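PDB 2X12: fimbriae-associated protein FAP1 from Streptococcus parasanguinis, which probably mediates bacterial adhesion and biofilm formation as a serine-rich fimbrial adhesin attached to the peptidoglycan of the cell wall. Local coordinates for residues D155-T161 with Y333-N339; T147-I153 with I180-S186; L208-Y214 with K259-V265; Y197-L203 with G327-G331. All coordinates share one frame; numbering follows the deposited sequence.

Contact 1: residues D155-T161 with Y333-N339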
loop_
_atom_site.group_PDB
_atom_site.type_symbol
_atom_site.label_atom_id
_atom_site.label_comp_id
_atom_site.label_asym_id
_atom_site.label_seq_id
_atom_site.Cartn_x
_atom_site.Cartn_y
_atom_site.Cartn_z
ATOM N N ASP A 155 -10.284 -4.225 -10.441
ATOM C CA ASP A 155 -10.979 -3.066 -10.987
ATOM C C ASP A 155 -10.004 -1.933 -11.385
ATOM O O ASP A 155 -10.434 -0.893 -11.929
ATOM C CB ASP A 155 -12.046 -2.538 -10.005
ATOM C CG ASP A 155 -13.183 -3.535 -9.752
ATOM O OD1 ASP A 155 -13.936 -3.883 -10.690
ATOM O OD2 ASP A 155 -13.342 -3.935 -8.582
ATOM N N PHE A 156 -8.712 -2.150 -11.136
ATOM C CA PHE A 156 -7.701 -1.226 -11.568
ATOM C C PHE A 156 -6.743 -1.775 -12.601
ATOM O O PHE A 156 -5.910 -1.045 -13.056
ATOM C CB PHE A 156 -6.886 -0.814 -10.388
ATOM C CG PHE A 156 -7.692 -0.492 -9.154
ATOM C CD1 PHE A 156 -8.748 0.376 -9.186
ATOM C CD2 PHE A 156 -7.304 -0.966 -7.910
ATOM C CE1 PHE A 156 -9.443 0.730 -7.980
ATOM C CE2 PHE A 156 -7.993 -0.600 -6.710
ATOM C CZ PHE A 156 -9.055 0.220 -6.762
ATOM N N SER A 157 -6.848 -3.050 -12.946
ATOM C CA SER A 157 -6.072 -3.662 -14.036
ATOM C C SER A 157 -5.424 -2.715 -15.055
ATOM O O SER A 157 -4.192 -2.794 -15.334
ATOM C CB SER A 157 -6.973 -4.559 -14.901
ATOM O OG SER A 157 -8.207 -4.854 -14.268
ATOM N N ASN A 158 -6.261 -1.868 -15.665
ATOM C CA ASN A 158 -5.871 -1.182 -16.894
ATOM C C ASN A 158 -4.810 -0.135 -16.690
ATOM O O ASN A 158 -3.808 -0.102 -17.399
ATOM C CB ASN A 158 -7.080 -0.566 -17.578
ATOM C CG ASN A 158 -7.997 -1.589 -18.071
ATOM O OD1 ASN A 158 -7.626 -2.760 -18.100
ATOM N ND2 ASN A 158 -9.202 -1.199 -18.433
ATOM N N GLY A 159 -5.026 0.719 -15.723
ATOM C CA GLY A 159 -4.014 1.689 -15.402
ATOM C C GLY A 159 -3.308 1.277 -14.150
ATOM O O GLY A 159 -3.875 0.611 -13.250
ATOM N N GLY A 160 -2.057 1.676 -14.051
ATOM C CA GLY A 160 -1.324 1.353 -12.813
ATOM C C GLY A 160 -1.073 -0.121 -12.463
ATOM O O GLY A 160 -1.649 -1.033 -13.034
ATOM N N THR A 161 -0.291 -0.271 -11.393
ATOM C CA THR A 161 0.837 -1.175 -11.298
ATOM C C THR A 161 0.864 -1.874 -9.974
ATOM O O THR A 161 0.634 -1.238 -8.968
ATOM C CB THR A 161 2.072 -0.315 -11.355
ATOM O OG1 THR A 161 1.918 0.603 -12.446
ATOM C CG2 THR A 161 3.306 -1.147 -11.560
ATOM N N TYR A 333 0.555 -1.146 -4.528
ATOM C CA TYR A 333 -0.091 -0.913 -5.774
ATOM C C TYR A 333 -0.170 0.541 -6.019
ATOM O O TYR A 333 -0.255 1.315 -5.079
ATOM C CB TYR A 333 -1.478 -1.469 -5.680
ATOM C CG TYR A 333 -2.118 -1.734 -7.005
ATOM C CD1 TYR A 333 -2.866 -0.791 -7.628
ATOM C CD2 TYR A 333 -1.966 -2.947 -7.631
ATOM C CE1 TYR A 333 -3.481 -1.069 -8.839
ATOM C CE2 TYR A 333 -2.538 -3.210 -8.835
ATOM C CZ TYR A 333 -3.308 -2.283 -9.445
ATOM O OH TYR A 333 -3.890 -2.591 -10.676
ATOM N N GLN A 334 -0.137 0.927 -7.278
ATOM C CA GLN A 334 -0.345 2.320 -7.675
ATOM C C GLN A 334 -1.646 2.330 -8.464
ATOM O O GLN A 334 -1.790 1.595 -9.427
ATOM C CB GLN A 334 0.779 2.756 -8.578
ATOM C CG GLN A 334 0.509 4.006 -9.377
ATOM C CD GLN A 334 1.365 5.168 -8.929
ATOM O OE1 GLN A 334 2.558 5.119 -8.902
ATOM N NE2 GLN A 334 0.752 6.193 -8.571
ATOM N N VAL A 335 -2.612 3.131 -8.073
ATOM C CA VAL A 335 -3.819 3.205 -8.850
ATOM C C VAL A 335 -3.705 4.330 -9.836
ATOM O O VAL A 335 -3.191 5.385 -9.510
ATOM C CB VAL A 335 -5.004 3.474 -7.966
ATOM C CG1 VAL A 335 -6.258 3.648 -8.829
ATOM C CG2 VAL A 335 -5.158 2.370 -6.971
ATOM N N SER A 336 -4.185 4.127 -11.045
ATOM C CA SER A 336 -4.129 5.202 -12.007
ATOM C C SER A 336 -5.333 5.091 -12.891
ATOM O O SER A 336 -5.230 4.925 -14.114
ATOM C CB SER A 336 -2.827 5.200 -12.811
ATOM O OG SER A 336 -2.667 6.455 -13.455
ATOM N N GLY A 337 -6.474 5.240 -12.223
ATOM C CA GLY A 337 -7.775 5.164 -12.834
ATOM C C GLY A 337 -8.458 3.836 -12.531
ATOM O O GLY A 337 -7.849 2.757 -12.612
ATOM N N VAL A 338 -9.728 3.943 -12.176
ATOM C CA VAL A 338 -10.602 2.832 -12.028
ATOM C C VAL A 338 -10.998 2.445 -13.418
ATOM O O VAL A 338 -11.344 3.295 -14.185
ATOM C CB VAL A 338 -11.835 3.252 -11.248
ATOM C CG1 VAL A 338 -12.933 2.233 -11.410
ATOM C CG2 VAL A 338 -11.458 3.421 -9.804
ATOM N N ASN A 339 -10.926 1.153 -13.729
ATOM C CA ASN A 339 -11.128 0.648 -15.081
ATOM C C ASN A 339 -12.410 1.215 -15.618
ATOM O O ASN A 339 -13.424 1.254 -14.923
ATOM C CB ASN A 339 -11.171 -0.893 -15.073
ATOM C CG ASN A 339 -9.801 -1.537 -14.884
ATOM O OD1 ASN A 339 -8.767 -0.865 -14.786
ATOM N ND2 ASN A 339 -9.796 -2.852 -14.846
#
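N339 holds the chain D155-N158 with three hydrogen bonds. Its backbone N donates to D155 O at 2.8 Å, almost straight (169°). N339 OD1 accepts from N158 N at 2.8 Å, with the donor tilted somewhat from the carbonyl plane. N339 ND2 gives a hydrogen to S157 OG, which lies close to the amide plane. CG sits beside the backbone N (chi1 -74°), which directs the amide at the loop D155-N158. The N158 amide lies over that of N339, the two planes nearly parallel. The carboxylate of D155 is satisfied elsewhere, by T152 N and S342 OG.

At the other end T161 and Q334 exchange two backbone bonds as an antiparallel pair: Q334 N to T161 O at 2.9 Å, and T161 N to Q334 O at 3.1 Å on a lone pair. This leads into the short strand 162-163, which pairs with strand 330-336 in the larger sheet. T161 O also lies over a face of the Y333 ring.

Between these ends sits the buried F156 ring. V335 CG2 covers one face in a CH-pi contact, 4.2 Å from its centroid. V338 CG2 meets the same ring at its edge, 3.8 Å from F156 CE1.

Contact 2: residues T147-I153 with I180-S186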
loop_
_atom_site.group_PDB
_atom_site.type_symbol
_atom_site.label_atom_id
_atom_site.label_comp_id
_atom_site.label_asym_id
_atom_site.label_seq_id
_atom_site.Cartn_x
_atom_site.Cartn_y
_atom_site.Cartn_z
ATOM N N THR A 147 -25.205 5.632 -2.884
ATOM C CA THR A 147 -24.921 4.263 -2.367
ATOM C C THR A 147 -23.497 3.792 -2.801
ATOM O O THR A 147 -22.762 4.479 -3.524
ATOM C CB THR A 147 -26.018 3.175 -2.780
ATOM O OG1 THR A 147 -25.721 2.670 -4.082
ATOM C CG2 THR A 147 -27.506 3.706 -2.739
ATOM N N LYS A 148 -23.097 2.606 -2.364
ATOM C CA LYS A 148 -21.668 2.271 -2.318
ATOM C C LYS A 148 -21.220 1.232 -3.338
ATOM O O LYS A 148 -21.989 0.384 -3.746
ATOM C CB LYS A 148 -21.308 1.769 -0.914
ATOM C CG LYS A 148 -21.954 2.593 0.230
ATOM C CD LYS A 148 -21.314 2.306 1.639
ATOM C CE LYS A 148 -21.660 3.390 2.711
ATOM N NZ LYS A 148 -20.461 3.709 3.568
ATOM N N THR A 149 -19.960 1.276 -3.726
ATOM C CA THR A 149 -19.436 0.294 -4.635
ATOM C C THR A 149 -18.111 -0.213 -4.105
ATOM O O THR A 149 -17.302 0.570 -3.607
ATOM C CB THR A 149 -19.244 0.905 -6.018
ATOM O OG1 THR A 149 -20.490 1.473 -6.463
ATOM C CG2 THR A 149 -18.743 -0.156 -7.014
ATOM N N THR A 150 -17.883 -1.519 -4.183
ATOM C CA THR A 150 -16.600 -2.041 -3.777
ATOM C C THR A 150 -15.716 -2.274 -4.991
ATOM O O THR A 150 -16.123 -2.861 -5.961
ATOM C CB THR A 150 -16.738 -3.319 -2.996
ATOM O OG1 THR A 150 -17.601 -3.082 -1.876
ATOM C CG2 THR A 150 -15.324 -3.802 -2.534
ATOM N N PHE A 151 -14.502 -1.757 -4.925
ATOM C CA PHE A 151 -13.495 -1.974 -5.958
ATOM C C PHE A 151 -12.435 -2.865 -5.399
ATOM O O PHE A 151 -12.099 -2.722 -4.225
ATOM C CB PHE A 151 -12.805 -0.647 -6.342
ATOM C CG PHE A 151 -13.734 0.374 -6.955
ATOM C CD1 PHE A 151 -13.793 1.668 -6.462
ATOM C CD2 PHE A 151 -14.556 0.016 -8.021
ATOM C CE1 PHE A 151 -14.643 2.571 -7.010
ATOM C CE2 PHE A 151 -15.421 0.919 -8.580
ATOM C CZ PHE A 151 -15.474 2.194 -8.071
ATOM N N THR A 152 -11.904 -3.754 -6.241
ATOM C CA THR A 152 -10.742 -4.550 -5.899
ATOM C C THR A 152 -9.658 -4.330 -6.967
ATOM O O THR A 152 -9.904 -3.702 -7.969
ATOM C CB THR A 152 -11.054 -6.094 -5.725
ATOM O OG1 THR A 152 -11.303 -6.701 -6.990
ATOM C CG2 THR A 152 -12.224 -6.383 -4.786
ATOM N N ILE A 153 -8.460 -4.861 -6.738
ATOM C CA ILE A 153 -7.327 -4.706 -7.641
ATOM C C ILE A 153 -7.808 -4.957 -9.027
ATOM O O ILE A 153 -7.455 -4.236 -9.948
ATOM C CB ILE A 153 -6.178 -5.738 -7.391
ATOM C CG1 ILE A 153 -5.812 -5.922 -5.890
ATOM C CG2 ILE A 153 -4.960 -5.448 -8.240
ATOM C CD1 ILE A 153 -6.688 -7.297 -5.182
ATOM N N ILE A 180 -6.521 -5.695 -2.139
ATOM C CA ILE A 180 -6.840 -4.305 -1.828
ATOM C C ILE A 180 -8.297 -4.097 -2.195
ATOM O O ILE A 180 -8.776 -4.641 -3.207
ATOM C CB ILE A 180 -5.969 -3.311 -2.578
ATOM C CG1 ILE A 180 -4.515 -3.587 -2.242
ATOM C CG2 ILE A 180 -6.320 -1.948 -2.150
ATOM C CD1 ILE A 180 -3.529 -2.541 -2.653
ATOM N N SER A 181 -9.003 -3.325 -1.381
ATOM C CA SER A 181 -10.430 -3.227 -1.521
ATOM C C SER A 181 -10.744 -1.823 -1.138
ATOM O O SER A 181 -10.226 -1.368 -0.118
ATOM C CB SER A 181 -11.104 -4.259 -0.602
ATOM O OG SER A 181 -12.391 -3.869 -0.138
ATOM N N ALA A 182 -11.540 -1.132 -1.961
ATOM C CA ALA A 182 -11.942 0.239 -1.683
ATOM C C ALA A 182 -13.444 0.370 -1.843
ATOM O O ALA A 182 -13.984 -0.014 -2.888
ATOM C CB ALA A 182 -11.256 1.157 -2.612
ATOM N N VAL A 183 -14.113 0.915 -0.818
ATOM C CA VAL A 183 -15.566 1.134 -0.828
ATOM C C VAL A 183 -15.800 2.603 -1.019
ATOM O O VAL A 183 -15.466 3.409 -0.158
ATOM C CB VAL A 183 -16.176 0.666 0.490
ATOM C CG1 VAL A 183 -17.565 1.197 0.707
ATOM C CG2 VAL A 183 -16.184 -0.857 0.538
ATOM N N TYR A 184 -16.365 2.944 -2.168
ATOM C CA TYR A 184 -16.587 4.340 -2.580
ATOM C C TYR A 184 -18.041 4.654 -2.378
ATOM O O TYR A 184 -18.872 3.907 -2.845
ATOM C CB TYR A 184 -16.233 4.527 -4.065
ATOM C CG TYR A 184 -16.836 5.755 -4.744
ATOM C CD1 TYR A 184 -16.331 7.029 -4.520
ATOM C CD2 TYR A 184 -17.888 5.637 -5.625
ATOM C CE1 TYR A 184 -16.891 8.159 -5.133
ATOM C CE2 TYR A 184 -18.451 6.751 -6.260
ATOM C CZ TYR A 184 -17.959 8.010 -6.008
ATOM O OH TYR A 184 -18.533 9.108 -6.638
ATOM N N ASP A 185 -18.350 5.744 -1.676
ATOM C CA ASP A 185 -19.748 6.183 -1.485
ATOM C C ASP A 185 -20.085 7.312 -2.417
ATOM O O ASP A 185 -19.575 8.412 -2.227
ATOM C CB ASP A 185 -19.960 6.705 -0.063
ATOM C CG ASP A 185 -21.418 6.927 0.258
ATOM O OD1 ASP A 185 -22.193 7.407 -0.606
ATOM O OD2 ASP A 185 -21.807 6.593 1.389
ATOM N N SER A 186 -20.964 7.086 -3.394
ATOM C CA SER A 186 -21.234 8.151 -4.367
ATOM C C SER A 186 -21.819 9.402 -3.691
ATOM O O SER A 186 -21.515 10.502 -4.113
ATOM C CB SER A 186 -22.066 7.685 -5.594
ATOM O OG SER A 186 -23.286 7.040 -5.259
#
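Strands 148-152 and 180-185 run antiparallel, their axes 4.6 Å apart at the closest and at 159°. T149 with Y184, and F151 with A182, are the hydrogen-bonded pairs. T150 with V183, between them, and K148 with D185, beyond T149-Y184, are non-hydrogen-bonded pairs. F151 N donates to A182 O at 2.7 Å, and T149 N to Y184 O at 3.0 Å. Past the strand end T147 O takes two donors from S186, the backbone N at 3.2 Å and OG at 3.1 Å. The S186 hydroxyl meets a lone pair of T147 O in the carbonyl plane, while the S186 N-H comes from above that plane.

One face carries T149, F151, A182 and Y184. F151 and Y184 lie side by side and point the same way, with F151 CE1 3.9 Å from Y184 CB. F151 also packs on F156 and L283. The other face carries K148, T150, V183 and D185. K148 CG is anti to its carbonyl carbon (chi1 -42°), and the chain passes V183 CG1 to reach D185. K148 NZ makes a long salt bridge to D185 OD2, at 3.9 Å. D185 OD1 is held by A187 N.

Strand 148-152 is outermost in a five-stranded antiparallel sheet. The mainly apolar face turns to the core, and the polar one lies toward solvent. Backbone bonds carry most of this join; the long ion pair probably adds little.

Contact 3: residues L208-Y214 with K259-V265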
loop_
_atom_site.group_PDB
_atom_site.type_symbol
_atom_site.label_atom_id
_atom_site.label_comp_id
_atom_site.label_asym_id
_atom_site.label_seq_id
_atom_site.Cartn_x
_atom_site.Cartn_y
_atom_site.Cartn_z
ATOM N N LEU A 208 12.971 -15.188 13.465
ATOM C CA LEU A 208 12.234 -13.905 13.606
ATOM C C LEU A 208 11.145 -13.921 14.719
ATOM O O LEU A 208 10.647 -12.858 15.132
ATOM C CB LEU A 208 11.539 -13.565 12.287
ATOM C CG LEU A 208 12.308 -12.846 11.186
ATOM C CD1 LEU A 208 13.772 -13.086 11.330
ATOM C CD2 LEU A 208 11.871 -13.265 9.775
ATOM N N LYS A 209 10.785 -15.115 15.203
ATOM C CA LYS A 209 9.671 -15.264 16.140
ATOM C C LYS A 209 9.811 -14.386 17.404
ATOM O O LYS A 209 8.793 -14.016 18.012
ATOM C CB LYS A 209 9.469 -16.749 16.543
ATOM C CG LYS A 209 8.873 -17.696 15.410
ATOM C CD LYS A 209 8.555 -19.167 15.892
ATOM C CE LYS A 209 9.696 -19.739 16.830
ATOM N NZ LYS A 209 9.717 -21.230 17.133
ATOM N N THR A 210 11.043 -14.066 17.816
ATOM C CA THR A 210 11.237 -13.313 19.064
ATOM C C THR A 210 11.210 -11.812 18.853
ATOM O O THR A 210 11.328 -11.053 19.791
ATOM C CB THR A 210 12.564 -13.679 19.779
ATOM O OG1 THR A 210 13.684 -13.353 18.954
ATOM C CG2 THR A 210 12.609 -15.150 20.095
ATOM N N LEU A 211 11.056 -11.372 17.615
ATOM C CA LEU A 211 11.224 -9.966 17.330
ATOM C C LEU A 211 9.973 -9.185 17.548
ATOM O O LEU A 211 8.889 -9.736 17.537
ATOM C CB LEU A 211 11.655 -9.776 15.894
ATOM C CG LEU A 211 13.056 -10.242 15.582
ATOM C CD1 LEU A 211 13.321 -9.966 14.084
ATOM C CD2 LEU A 211 14.049 -9.546 16.504
ATOM N N LYS A 212 10.134 -7.879 17.705
ATOM C CA LYS A 212 9.021 -7.000 17.940
ATOM C C LYS A 212 8.863 -6.139 16.730
ATOM O O LYS A 212 9.464 -5.080 16.628
ATOM C CB LYS A 212 9.247 -6.214 19.212
ATOM C CG LYS A 212 8.640 -6.959 20.413
ATOM C CD LYS A 212 9.238 -6.582 21.850
ATOM C CE LYS A 212 8.497 -7.391 23.034
ATOM N NZ LYS A 212 9.402 -8.187 23.991
ATOM N N THR A 213 8.039 -6.611 15.815
ATOM C CA THR A 213 7.928 -6.005 14.515
ATOM C C THR A 213 6.946 -4.856 14.437
ATOM O O THR A 213 5.968 -4.789 15.190
ATOM C CB THR A 213 7.522 -7.048 13.461
ATOM O OG1 THR A 213 6.177 -7.470 13.687
ATOM C CG2 THR A 213 8.446 -8.250 13.579
ATOM N N TYR A 214 7.242 -3.956 13.507
ATOM C CA TYR A 214 6.375 -2.857 13.182
ATOM C C TYR A 214 5.853 -3.000 11.759
ATOM O O TYR A 214 6.594 -3.413 10.864
ATOM C CB TYR A 214 7.129 -1.555 13.260
ATOM C CG TYR A 214 7.276 -1.023 14.634
ATOM C CD1 TYR A 214 8.443 -1.186 15.308
ATOM C CD2 TYR A 214 6.261 -0.338 15.257
ATOM C CE1 TYR A 214 8.618 -0.698 16.589
ATOM C CE2 TYR A 214 6.421 0.170 16.559
ATOM C CZ TYR A 214 7.630 -0.027 17.208
ATOM O OH TYR A 214 7.933 0.389 18.464
ATOM N N LYS A 259 1.650 2.044 16.049
ATOM C CA LYS A 259 2.062 2.521 17.344
ATOM C C LYS A 259 2.577 1.355 18.149
ATOM O O LYS A 259 3.531 1.496 18.928
ATOM C CB LYS A 259 0.904 3.200 18.079
ATOM C CG LYS A 259 0.734 4.673 17.680
ATOM C CD LYS A 259 0.057 5.610 18.740
ATOM C CE LYS A 259 -0.534 6.886 18.008
ATOM N NZ LYS A 259 -1.149 7.914 18.911
ATOM N N GLY A 260 1.953 0.197 17.956
ATOM C CA GLY A 260 2.368 -1.007 18.663
ATOM C C GLY A 260 3.121 -1.971 17.760
ATOM O O GLY A 260 3.042 -1.909 16.501
ATOM N N THR A 261 3.831 -2.883 18.409
ATOM C CA THR A 261 4.550 -3.942 17.713
ATOM C C THR A 261 3.768 -5.267 17.743
ATOM O O THR A 261 2.708 -5.407 18.354
ATOM C CB THR A 261 5.935 -4.152 18.369
ATOM O OG1 THR A 261 5.786 -4.452 19.778
ATOM C CG2 THR A 261 6.785 -2.916 18.211
ATOM N N THR A 262 4.326 -6.258 17.087
ATOM C CA THR A 262 3.708 -7.562 17.007
ATOM C C THR A 262 4.767 -8.589 17.274
ATOM O O THR A 262 5.796 -8.577 16.618
ATOM C CB THR A 262 3.164 -7.749 15.607
ATOM O OG1 THR A 262 2.085 -6.835 15.447
ATOM C CG2 THR A 262 2.673 -9.133 15.392
ATOM N N LYS A 263 4.535 -9.488 18.218
ATOM C CA LYS A 263 5.562 -10.483 18.473
ATOM C C LYS A 263 5.662 -11.308 17.236
ATOM O O LYS A 263 4.722 -11.965 16.852
ATOM C CB LYS A 263 5.319 -11.377 19.717
ATOM C CG LYS A 263 6.669 -11.722 20.459
ATOM C CD LYS A 263 6.534 -12.709 21.633
ATOM C CE LYS A 263 6.468 -14.207 21.166
ATOM N NZ LYS A 263 6.642 -15.241 22.258
ATOM N N GLY A 264 6.801 -11.238 16.581
ATOM C CA GLY A 264 7.037 -12.067 15.415
ATOM C C GLY A 264 6.440 -11.417 14.204
ATOM O O GLY A 264 6.180 -10.219 14.213
ATOM N N VAL A 265 6.215 -12.218 13.170
ATOM C CA VAL A 265 5.697 -11.739 11.886
ATOM C C VAL A 265 4.286 -12.278 11.676
ATOM O O VAL A 265 4.062 -13.460 11.825
ATOM C CB VAL A 265 6.645 -12.235 10.757
ATOM C CG1 VAL A 265 6.128 -11.862 9.389
ATOM C CG2 VAL A 265 8.026 -11.658 10.956
#
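T213 and T262 form a hydrogen-bonded antiparallel pair where strands 212-220 and 254-263 meet in the larger beta sheet. T213 N donates to T262 O at 3.1 Å, and T262 N returns a bond to T213 O at 2.9 Å. The next pair, K212 with K263, is a non-hydrogen-bonded one. Beyond it G264 N donates to L211 O at 2.7 Å, nearly straight (170°).

L211 closes a type I beta turn that starts at L208, with its own N bonded to L208 O. The turn brings L208 O and K209 O over the CA of G264. G264 has positive phi, a conformation that suits glycine.

The T213 hydroxyl also reaches across to the other segment. OG1 lies between the backbone N and the carbonyl carbon (chi1 69°), a rotation that turns it to the carbonyls of T262 and G264. G264 O is 2.8 Å from T213 OG1 and T262 O is 3.2 Å from it. The single proton can serve either carbonyl, and which one is not settled. The buried T213 hydroxyl therefore has two carbonyl acceptors nearby.

On the apolar side L208 CB touches V265 CG2 at 4.2 Å. At the far end T261 CG2 lies over one face of the Y214 ring. It is modelled closer than carbons can sit, so the detail is doubtful.

Both lysines of the K212 and K263 pair are exposed. L208 and V265 both pack on L203 of the preceding loop. Y214 bonds through its backbone to T295, so strand 287-295 flanks 212-220 on the side away from 254-263.

Contact 4: residues Y197-L203 with G327-G331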
loop_
_atom_site.group_PDB
_atom_site.type_symbol
_atom_site.label_atom_id
_atom_site.label_comp_id
_atom_site.label_asym_id
_atom_site.label_seq_id
_atom_site.Cartn_x
_atom_site.Cartn_y
_atom_site.Cartn_z
ATOM N N TYR A 197 -2.238 -7.190 4.082
ATOM C CA TYR A 197 -0.803 -7.432 4.015
ATOM C C TYR A 197 -0.445 -8.770 4.660
ATOM O O TYR A 197 -0.880 -9.062 5.761
ATOM C CB TYR A 197 -0.108 -6.297 4.761
ATOM C CG TYR A 197 1.415 -6.244 4.747
ATOM C CD1 TYR A 197 2.158 -6.540 3.617
ATOM C CD2 TYR A 197 2.103 -5.795 5.860
ATOM C CE1 TYR A 197 3.551 -6.396 3.616
ATOM C CE2 TYR A 197 3.499 -5.651 5.873
ATOM C CZ TYR A 197 4.229 -5.958 4.756
ATOM O OH TYR A 197 5.623 -5.853 4.799
ATOM N N ASP A 198 0.338 -9.583 3.958
ATOM C CA ASP A 198 0.814 -10.877 4.467
ATOM C C ASP A 198 2.299 -11.101 4.255
ATOM O O ASP A 198 2.714 -11.724 3.306
ATOM C CB ASP A 198 0.060 -12.017 3.783
ATOM C CG ASP A 198 0.458 -13.367 4.322
ATOM O OD1 ASP A 198 0.914 -13.436 5.494
ATOM O OD2 ASP A 198 0.328 -14.357 3.573
ATOM N N PRO A 199 3.117 -10.604 5.147
ATOM C CA PRO A 199 4.543 -10.753 4.954
ATOM C C PRO A 199 5.040 -12.120 5.392
ATOM O O PRO A 199 6.188 -12.455 5.242
ATOM C CB PRO A 199 5.116 -9.635 5.818
ATOM C CG PRO A 199 4.112 -9.390 6.820
ATOM C CD PRO A 199 2.805 -9.624 6.180
ATOM N N THR A 200 4.124 -12.891 5.914
ATOM C CA THR A 200 4.354 -14.201 6.434
ATOM C C THR A 200 5.115 -15.121 5.536
ATOM O O THR A 200 5.791 -16.012 6.029
ATOM C CB THR A 200 2.984 -14.771 6.758
ATOM O OG1 THR A 200 2.672 -14.309 8.067
ATOM C CG2 THR A 200 2.859 -16.329 6.629
ATOM N N THR A 201 5.024 -14.944 4.222
ATOM C CA THR A 201 5.756 -15.882 3.348
ATOM C C THR A 201 7.171 -15.376 3.047
ATOM O O THR A 201 8.135 -16.131 3.079
ATOM C CB THR A 201 4.990 -16.217 2.061
ATOM O OG1 THR A 201 3.642 -16.500 2.415
ATOM C CG2 THR A 201 5.589 -17.479 1.340
ATOM N N ILE A 202 7.307 -14.089 2.798
ATOM C CA ILE A 202 8.621 -13.517 2.670
ATOM C C ILE A 202 9.429 -13.767 3.939
ATOM O O ILE A 202 10.574 -14.168 3.846
ATOM C CB ILE A 202 8.531 -12.013 2.421
ATOM C CG1 ILE A 202 7.886 -11.733 1.062
ATOM C CG2 ILE A 202 9.892 -11.383 2.498
ATOM C CD1 ILE A 202 6.397 -11.541 1.145
ATOM N N LEU A 203 8.833 -13.511 5.106
ATOM C CA LEU A 203 9.513 -13.585 6.414
ATOM C C LEU A 203 9.209 -14.905 7.124
ATOM O O LEU A 203 8.823 -14.950 8.274
ATOM C CB LEU A 203 9.144 -12.375 7.276
ATOM C CG LEU A 203 9.477 -10.985 6.642
ATOM C CD1 LEU A 203 8.970 -9.737 7.498
ATOM C CD2 LEU A 203 10.981 -10.889 6.289
ATOM N N GLY A 327 13.362 -1.388 5.908
ATOM C CA GLY A 327 12.084 -1.957 5.560
ATOM C C GLY A 327 12.282 -3.245 4.802
ATOM O O GLY A 327 13.337 -3.468 4.172
ATOM N N THR A 328 11.290 -4.114 4.895
ATOM C CA THR A 328 11.352 -5.388 4.214
ATOM C C THR A 328 9.922 -5.836 3.915
ATOM O O THR A 328 8.966 -5.192 4.333
ATOM C CB THR A 328 12.158 -6.439 5.043
ATOM O OG1 THR A 328 12.588 -7.541 4.226
ATOM C CG2 THR A 328 11.320 -6.942 6.173
ATOM N N ALA A 329 9.804 -6.941 3.179
ATOM C CA ALA A 329 8.524 -7.433 2.653
ATOM C C ALA A 329 7.666 -6.300 2.112
ATOM O O ALA A 329 6.507 -6.223 2.417
ATOM C CB ALA A 329 7.778 -8.178 3.686
ATOM N N ILE A 330 8.247 -5.410 1.323
ATOM C CA ILE A 330 7.465 -4.319 0.766
ATOM C C ILE A 330 6.687 -4.710 -0.472
ATOM O O ILE A 330 7.181 -5.409 -1.352
ATOM C CB ILE A 330 8.347 -3.185 0.363
ATOM C CG1 ILE A 330 9.057 -2.640 1.601
ATOM C CG2 ILE A 330 7.529 -2.148 -0.281
ATOM C CD1 ILE A 330 10.176 -1.653 1.314
ATOM N N GLY A 331 5.455 -4.259 -0.577
ATOM C CA GLY A 331 4.687 -4.486 -1.803
ATOM C C GLY A 331 3.514 -3.556 -1.787
ATOM O O GLY A 331 3.254 -2.896 -0.773
#
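The A329 methyl packs against P199, I202 and L203 of segment 197-203, with the end of the Y197 ring alongside. P199 CB is 3.7 Å from A329 CB, and I202 CG2 is 4.0 Å from it. P199 and A329 are both buried, and this is the tight part of the contact.

The polar link lies beside it. Y197 OH donates to A329 O at 2.6 Å. The hydroxyl comes from above the carbonyl plane, 47° out of it, and A329 O sits at the edge of the Y197 ring. CG of Y197 is anti to the backbone N (chi1 -175°), which extends the side chain across to the other segment. P199 CD covers the centre of one face of the Y197 ring, 3.8 Å above its plane, and probably helps to hold the ring. The same hydroxyl is also hydrogen-bonded to T294 OG1 of strand 287-295.

The looser side is at L203 and T328, both partly exposed. Their side chains meet tip to tip, L203 CD1 being 3.9 Å from T328 CG2. L203 N bonds back to P199 O at 2.9 Å within this bend, and I202 and L203 point toward 328-329. I202 and T328 also touch W165, which borders this side.

A329 marks a corner where the chain leaves strand 327-328 and enters strand 330-336. Its backbone has left-handed helical angles (phi 42°). The buried Y197 hydroxyl has two polar partners, A329 O and T294 OG1, and thereby ties this corner and strand 287-295 to the end of strand 190-197.

The four contacts spread along an all-beta domain. Contacts 1 and 2 lie at one end, their centres 13 Å apart, and they touch: Y333 meets I153 and I180, and F156 meets F151. Contacts 3 and 4 form a second touching pair, also 13 Å apart, through V265, L208 and L203. Contacts 1 and 3 are 32 Å apart, centre to centre. Contact 2 belongs to the five-stranded sheet, while contacts 1, 3 and 4 reach the larger one. Strand 330-336 serves both contacts 1 and 4. Along the chain contact 4 encloses contact 3, contact 1 encloses both, and contacts 1 and 2 interleave. The last strand and the preceding corner thus meet two earlier loops.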